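Side-chain contacts in cytochrome c XoxG (Methylobacterium extorquens, PDB 6ONQ), which probably carries electrons through its bound heme c during lanthanide-dependent methanol oxidation: residues D81-S86 with E184-V189; G126-G131 with C154-L159. All blocks are in the same frame, centred on the assembly; numbering follows the deposited sequence.

Contact 1: D81-S86 with E184-V189; sequences DWFTYS and ESAKTV
The methyl group of Ala-186 meets two aromatic rings, Trp-82 and Phe-83, on the first turn of helix 82-94. CB of Ala-186 lies 4.3 Å from CZ of Phe-83 and 4.5 Å from NE1 of Trp-82, oblique to both rings. Between the two segments these van der Waals contacts are all there is.

The closer packing is between the rings themselves. CD1 of Trp-82 stands 3.6 Å above the Phe-83 ring, toward its rim, and CE1 of Phe-83 lies at the indole edge. CB of Ser-86 lies over one face of the Trp-82 indole, 3.7 Å above the plane and toward the rim. Asp-81 caps the helix. OD1 of Asp-81 is met by OG1 of Thr-84 on its syn side, 22° out of the carboxylate plane, and weakly by N of Thr-84; OD2 takes a weak bond from N of Phe-83.

The other side of 184-189 is exposed. There NZ of Lys-187 makes a salt bridge to OE2 of Glu-184, 3.3 Å away.

Strand 61-63 lies beside the contact, with Lys-61 touching both Phe-83 and Ala-186. Phe-83 also packs on Asp-158 of helix 156-167, and Trp-82 on the loop residues Lys-182 and Pro-183.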
loop_
_atom_site.group_PDB
_atom_site.type_symbol
_atom_site.label_atom_id
_atom_site.label_comp_id
_atom_site.label_asym_id
_atom_site.label_seq_id
_atom_site.Cartn_x
_atom_site.Cartn_y
_atom_site.Cartn_z
ATOM N N ASP A 81 6.329 8.150 -2.065
ATOM C CA ASP A 81 6.985 7.942 -0.783
ATOM C C ASP A 81 7.613 6.554 -0.737
ATOM O O ASP A 81 7.335 5.686 -1.570
ATOM C CB ASP A 81 5.992 8.117 0.375
ATOM C CG ASP A 81 5.101 6.875 0.608
ATOM O OD1 ASP A 81 4.203 6.590 -0.225
ATOM O OD2 ASP A 81 5.283 6.194 1.647
ATOM N N TRP A 82 8.454 6.339 0.276
ATOM C CA TRP A 82 9.212 5.096 0.346
ATOM C C TRP A 82 8.291 3.885 0.402
ATOM O O TRP A 82 8.478 2.912 -0.339
ATOM C CB TRP A 82 10.143 5.107 1.554
ATOM C CG TRP A 82 10.723 3.762 1.785
ATOM C CD1 TRP A 82 10.421 2.901 2.799
ATOM C CD2 TRP A 82 11.685 3.097 0.965
ATOM N NE1 TRP A 82 11.144 1.741 2.666
ATOM C CE2 TRP A 82 11.928 1.836 1.545
ATOM C CE3 TRP A 82 12.365 3.445 -0.207
ATOM C CZ2 TRP A 82 12.822 0.921 0.993
ATOM C CZ3 TRP A 82 13.254 2.539 -0.751
ATOM C CH2 TRP A 82 13.476 1.292 -0.150
ATOM N N PHE A 83 7.275 3.931 1.260
ATOM C CA PHE A 83 6.483 2.731 1.504
ATOM C C PHE A 83 5.605 2.371 0.315
ATOM O O PHE A 83 5.299 1.192 0.119
ATOM C CB PHE A 83 5.656 2.897 2.770
ATOM C CG PHE A 83 6.483 2.851 4.007
ATOM C CD1 PHE A 83 7.274 3.930 4.364
ATOM C CD2 PHE A 83 6.519 1.713 4.788
ATOM C CE1 PHE A 83 8.061 3.881 5.495
ATOM C CE2 PHE A 83 7.308 1.656 5.925
ATOM C CZ PHE A 83 8.075 2.737 6.277
ATOM N N THR A 84 5.207 3.341 -0.503
ATOM C CA THR A 84 4.541 2.965 -1.744
ATOM C C THR A 84 5.504 2.217 -2.657
ATOM O O THR A 84 5.165 1.160 -3.203
ATOM C CB THR A 84 3.962 4.189 -2.450
ATOM O OG1 THR A 84 3.009 4.837 -1.597
ATOM C CG2 THR A 84 3.265 3.769 -3.729
ATOM N N TYR A 85 6.722 2.744 -2.821
ATOM C CA TYR A 85 7.740 2.050 -3.608
ATOM C C TYR A 85 8.008 0.659 -3.041
ATOM O O TYR A 85 7.889 -0.348 -3.749
ATOM C CB TYR A 85 9.027 2.888 -3.653
ATOM C CG TYR A 85 10.233 2.186 -4.252
ATOM C CD1 TYR A 85 10.420 2.125 -5.632
ATOM C CD2 TYR A 85 11.189 1.589 -3.436
ATOM C CE1 TYR A 85 11.522 1.482 -6.180
ATOM C CE2 TYR A 85 12.294 0.944 -3.975
ATOM C CZ TYR A 85 12.456 0.893 -5.346
ATOM O OH TYR A 85 13.555 0.252 -5.880
ATOM N N SER A 86 8.335 0.586 -1.749
ATOM C CA SER A 86 8.679 -0.691 -1.137
ATOM C C SER A 86 7.519 -1.679 -1.211
ATOM O O SER A 86 7.720 -2.864 -1.504
ATOM C CB SER A 86 9.109 -0.467 0.311
ATOM O OG SER A 86 9.259 -1.699 0.987
ATOM N N GLU A 184 15.762 6.340 7.847
ATOM C CA GLU A 184 16.563 5.574 8.797
ATOM C C GLU A 184 15.690 4.781 9.757
ATOM O O GLU A 184 16.093 3.699 10.208
ATOM C CB GLU A 184 17.486 6.511 9.577
ATOM C CG GLU A 184 18.781 6.851 8.861
ATOM C CD GLU A 184 19.738 5.672 8.784
ATOM O OE1 GLU A 184 19.962 5.012 9.823
ATOM O OE2 GLU A 184 20.275 5.410 7.688
ATOM N N SER A 185 14.506 5.307 10.085
ATOM C CA SER A 185 13.555 4.579 10.923
ATOM C C SER A 185 13.275 3.194 10.359
ATOM O O SER A 185 13.283 2.195 11.087
ATOM C CB SER A 185 12.251 5.369 11.038
ATOM O OG SER A 185 12.501 6.758 11.101
ATOM N N ALA A 186 13.017 3.121 9.054
ATOM C CA ALA A 186 12.645 1.855 8.436
ATOM C C ALA A 186 13.767 0.832 8.535
ATOM O O ALA A 186 13.509 -0.355 8.750
ATOM C CB ALA A 186 12.253 2.078 6.973
ATOM N N LYS A 187 15.020 1.270 8.396
ATOM C CA LYS A 187 16.111 0.307 8.347
ATOM C C LYS A 187 16.372 -0.326 9.704
ATOM O O LYS A 187 16.777 -1.490 9.770
ATOM C CB LYS A 187 17.378 0.966 7.815
ATOM C CG LYS A 187 17.153 1.700 6.509
ATOM C CD LYS A 187 18.435 1.817 5.694
ATOM C CE LYS A 187 19.191 3.091 6.020
ATOM N NZ LYS A 187 19.207 4.046 4.875
ATOM N N THR A 188 16.133 0.401 10.793
ATOM C CA THR A 188 16.411 -0.182 12.102
ATOM C C THR A 188 15.259 -1.046 12.614
ATOM O O THR A 188 15.490 -1.946 13.432
ATOM C CB THR A 188 16.761 0.914 13.119
ATOM O OG1 THR A 188 16.766 0.364 14.444
ATOM C CG2 THR A 188 15.780 2.073 13.052
ATOM N N VAL A 189 14.027 -0.810 12.157
ATOM C CA VAL A 189 12.952 -1.736 12.504
ATOM C C VAL A 189 12.916 -2.925 11.545
ATOM O O VAL A 189 12.488 -4.018 11.931
ATOM C CB VAL A 189 11.594 -1.015 12.555
ATOM C CG1 VAL A 189 11.159 -0.559 11.166
ATOM C CG2 VAL A 189 10.540 -1.915 13.204
#

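Contact 2: G126-G131 with C154-L159; sequences GILAGG and CYANDL. With HEC (heme c), chain B.
Part of the heme pocket wall is built here, where helix 121-130 packs against the start of helix 156-167. Leu-128 is the residue that bridges them. CD2 of Leu-128 touches CB of Ala-156 at 4.0 Å and CD1 of Leu-159 at 4.4 Å. These last two residues lie nearly one turn apart on the same helix, so the branch of Leu-128 reaches both. The other branch goes to the heme: CD1 of Leu-128 is 3.9 Å from the methyl CMB and equally near C2B of the same pyrrole. With CG anti to the backbone N (chi1 -176°), the side chain extends from its helix and splits between protein and cofactor.

Ile-127 turns to the porphyrin and does not touch 154-159. CG2 of Ile-127 stands over pyrrole A, 3.8 Å from C2A of the heme, while CD1 of Ile-127 packs 3.9 Å from CAA, the first carbon of a propionate. Both contacts are apolar.

The arrangement is consistent with the class I cytochrome c fold. Helices 82-94 and 156-167 probably correspond to its N- and C-terminal helices, with 121-130 as a further helix over the heme. Leu-128 lies next to Met-143, an axial ligand of the iron. Leu-159 is close to Cys-95, which is bonded covalently to the heme, and also packs on Arg-90 and Tyr-91 of helix 82-94.

The touching residues are all buried, and no hydrogen bond passes between the segments. Polar groups of 154-159 are turned to other partners. OD1 of Asn-157 is hydrogen-bonded to OH of Tyr-121, and OH of Tyr-155 to OE2 of Glu-190. Just before the helix, Cys-154 forms a disulfide with Cys-193.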
loop_
_atom_site.group_PDB
_atom_site.type_symbol
_atom_site.label_atom_id
_atom_site.label_comp_id
_atom_site.label_asym_id
_atom_site.label_seq_id
_atom_site.Cartn_x
_atom_site.Cartn_y
_atom_site.Cartn_z
ATOM N N GLY A 126 -5.429 -8.110 9.797
ATOM C CA GLY A 126 -5.896 -9.377 10.341
ATOM C C GLY A 126 -6.076 -10.457 9.292
ATOM O O GLY A 126 -5.800 -11.632 9.548
ATOM N N ILE A 127 -6.569 -10.084 8.107
ATOM C CA ILE A 127 -6.659 -11.039 7.007
ATOM C C ILE A 127 -5.269 -11.502 6.597
ATOM O O ILE A 127 -5.035 -12.689 6.351
ATOM C CB ILE A 127 -7.410 -10.411 5.821
ATOM C CG1 ILE A 127 -8.909 -10.378 6.097
ATOM C CG2 ILE A 127 -7.113 -11.163 4.527
ATOM C CD1 ILE A 127 -9.646 -9.414 5.191
ATOM N N LEU A 128 -4.324 -10.570 6.527
ATOM C CA LEU A 128 -2.968 -10.922 6.132
ATOM C C LEU A 128 -2.300 -11.830 7.159
ATOM O O LEU A 128 -1.618 -12.795 6.794
ATOM C CB LEU A 128 -2.165 -9.646 5.928
ATOM C CG LEU A 128 -0.747 -9.799 5.408
ATOM C CD1 LEU A 128 -0.804 -10.450 4.063
ATOM C CD2 LEU A 128 -0.085 -8.437 5.327
ATOM N N ALA A 129 -2.477 -11.541 8.449
ATOM C CA ALA A 129 -1.819 -12.334 9.483
ATOM C C ALA A 129 -2.471 -13.701 9.638
ATOM O O ALA A 129 -1.775 -14.712 9.783
ATOM C CB ALA A 129 -1.832 -11.580 10.815
ATOM N N GLY A 130 -3.799 -13.764 9.593
ATOM C CA GLY A 130 -4.488 -15.006 9.877
ATOM C C GLY A 130 -5.141 -15.731 8.717
ATOM O O GLY A 130 -5.600 -16.861 8.898
ATOM N N GLY A 131 -5.195 -15.118 7.529
ATOM C CA GLY A 131 -5.808 -15.744 6.372
ATOM C C GLY A 131 -7.318 -15.574 6.329
ATOM O O GLY A 131 -7.937 -14.931 7.177
ATOM N N CYS A 154 6.693 -8.104 8.139
ATOM C CA CYS A 154 7.464 -6.902 8.439
ATOM C C CYS A 154 7.272 -5.821 7.401
ATOM O O CYS A 154 7.750 -4.704 7.601
ATOM C CB CYS A 154 8.956 -7.230 8.556
ATOM S SG CYS A 154 9.339 -8.427 9.851
ATOM N N TYR A 155 6.614 -6.130 6.292
ATOM C CA TYR A 155 6.306 -5.145 5.271
ATOM C C TYR A 155 4.805 -4.981 5.100
ATOM O O TYR A 155 4.345 -4.577 4.029
ATOM C CB TYR A 155 6.987 -5.535 3.961
ATOM C CG TYR A 155 8.467 -5.752 4.166
ATOM C CD1 TYR A 155 9.340 -4.674 4.239
ATOM C CD2 TYR A 155 8.988 -7.030 4.330
ATOM C CE1 TYR A 155 10.689 -4.862 4.445
ATOM C CE2 TYR A 155 10.337 -7.227 4.535
ATOM C CZ TYR A 155 11.184 -6.140 4.592
ATOM O OH TYR A 155 12.532 -6.337 4.795
ATOM N N ALA A 156 4.040 -5.276 6.155
ATOM C CA ALA A 156 2.586 -5.162 6.104
ATOM C C ALA A 156 2.141 -3.731 5.836
ATOM O O ALA A 156 1.219 -3.499 5.049
ATOM C CB ALA A 156 1.986 -5.660 7.413
ATOM N N ASN A 157 2.779 -2.757 6.491
ATOM C CA ASN A 157 2.452 -1.360 6.225
ATOM C C ASN A 157 2.802 -0.975 4.796
ATOM O O ASN A 157 2.084 -0.194 4.162
ATOM C CB ASN A 157 3.179 -0.452 7.213
ATOM C CG ASN A 157 2.650 -0.591 8.625
ATOM O OD1 ASN A 157 1.605 -1.206 8.858
ATOM N ND2 ASN A 157 3.366 -0.006 9.580
ATOM N N ASP A 158 3.908 -1.498 4.274
ATOM C CA ASP A 158 4.264 -1.225 2.889
ATOM C C ASP A 158 3.182 -1.729 1.939
ATOM O O ASP A 158 2.747 -1.014 1.029
ATOM C CB ASP A 158 5.611 -1.867 2.573
ATOM C CG ASP A 158 6.690 -1.498 3.588
ATOM O OD1 ASP A 158 6.398 -1.482 4.809
ATOM O OD2 ASP A 158 7.837 -1.231 3.159
ATOM N N LEU A 159 2.712 -2.954 2.154
ATOM C CA LEU A 159 1.670 -3.492 1.289
ATOM C C LEU A 159 0.384 -2.684 1.402
ATOM O O LEU A 159 -0.274 -2.415 0.389
ATOM C CB LEU A 159 1.428 -4.958 1.627
ATOM C CG LEU A 159 2.652 -5.822 1.306
ATOM C CD1 LEU A 159 2.676 -7.101 2.131
ATOM C CD2 LEU A 159 2.685 -6.128 -0.182
HETATM FE FE HEC B . -4.667 -12.896 -0.614
HETATM C CHA HEC B . -8.070 -12.583 -0.158
HETATM C CHB HEC B . -4.258 -9.765 0.513
HETATM C CHC HEC B . -1.256 -13.212 -0.929
HETATM C CHD HEC B . -5.131 -15.837 -2.294
HETATM N NA HEC B . -5.936 -11.449 0.006
HETATM C C1A HEC B . -7.290 -11.518 0.221
HETATM C C2A HEC B . -7.710 -10.310 0.916
HETATM C C3A HEC B . -6.642 -9.547 1.092
HETATM C C4A HEC B . -5.527 -10.248 0.530
HETATM C CMA HEC B . -6.541 -8.159 1.752
HETATM C CAA HEC B . -9.142 -9.961 1.346
HETATM C CBA HEC B . -9.915 -9.675 0.067
HETATM C CGA HEC B . -11.267 -9.096 0.357
HETATM O O1A HEC B . -12.002 -9.651 1.214
HETATM O O2A HEC B . -11.608 -8.084 -0.296
HETATM N NB HEC B . -3.052 -11.747 -0.282
HETATM C C1B HEC B . -3.137 -10.458 0.186
HETATM C C2B HEC B . -1.820 -9.899 0.299
HETATM C C3B HEC B . -0.949 -10.822 -0.079
HETATM C C4B HEC B . -1.709 -12.007 -0.469
HETATM C CMB HEC B . -1.462 -8.492 0.805
HETATM C CAB HEC B . 0.573 -10.511 -0.050
HETATM C CBB HEC B . 1.488 -11.451 0.065
HETATM N NC HEC B . -3.427 -14.274 -1.496
HETATM C C1C HEC B . -2.042 -14.236 -1.433
HETATM C C2C HEC B . -1.561 -15.479 -1.998
HETATM C C3C HEC B . -2.608 -16.214 -2.391
HETATM C C4C HEC B . -3.819 -15.469 -2.075
HETATM C CMC HEC B . -0.079 -15.888 -2.155
HETATM C CAC HEC B . -2.455 -17.617 -3.047
HETATM C CBC HEC B . -3.260 -17.994 -4.036
HETATM N ND HEC B . -6.286 -13.977 -1.139
HETATM C C1D HEC B . -6.260 -15.194 -1.804
HETATM C C2D HEC B . -7.630 -15.676 -1.883
HETATM C C3D HEC B . -8.427 -14.786 -1.287
HETATM C C4D HEC B . -7.604 -13.695 -0.816
HETATM C CMD HEC B . -8.110 -16.990 -2.529
HETATM C CAD HEC B . -9.958 -14.887 -1.152
HETATM C CBD HEC B . -10.373 -15.514 0.175
HETATM C CGD HEC B . -11.881 -15.555 0.244
HETATM O O1D HEC B . -12.535 -15.475 -0.825
HETATM O O2D HEC B . -12.440 -15.671 1.360
#

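Contact 2 belongs to the core and contact 1 lies nearer the surface. The chemistry follows this difference: contact 2 is aliphatic packing against the heme, while contact 1 is aromatic, partly buried packing with a salt bridge on its exposed side. The Phe-83 side chain of contact 1 is about 14 Å from the heme. The centres of the two contacts are about 16 Å apart, but their segments meet at Asp-158. OD2 of Asp-158 is probably hydrogen-bonded to OG of Ser-86, at 2.6 Å, which joins helix 156-167 to helix 82-94. The disulfide of Cys-154 ties contact 2 to helix 184-193 of contact 1.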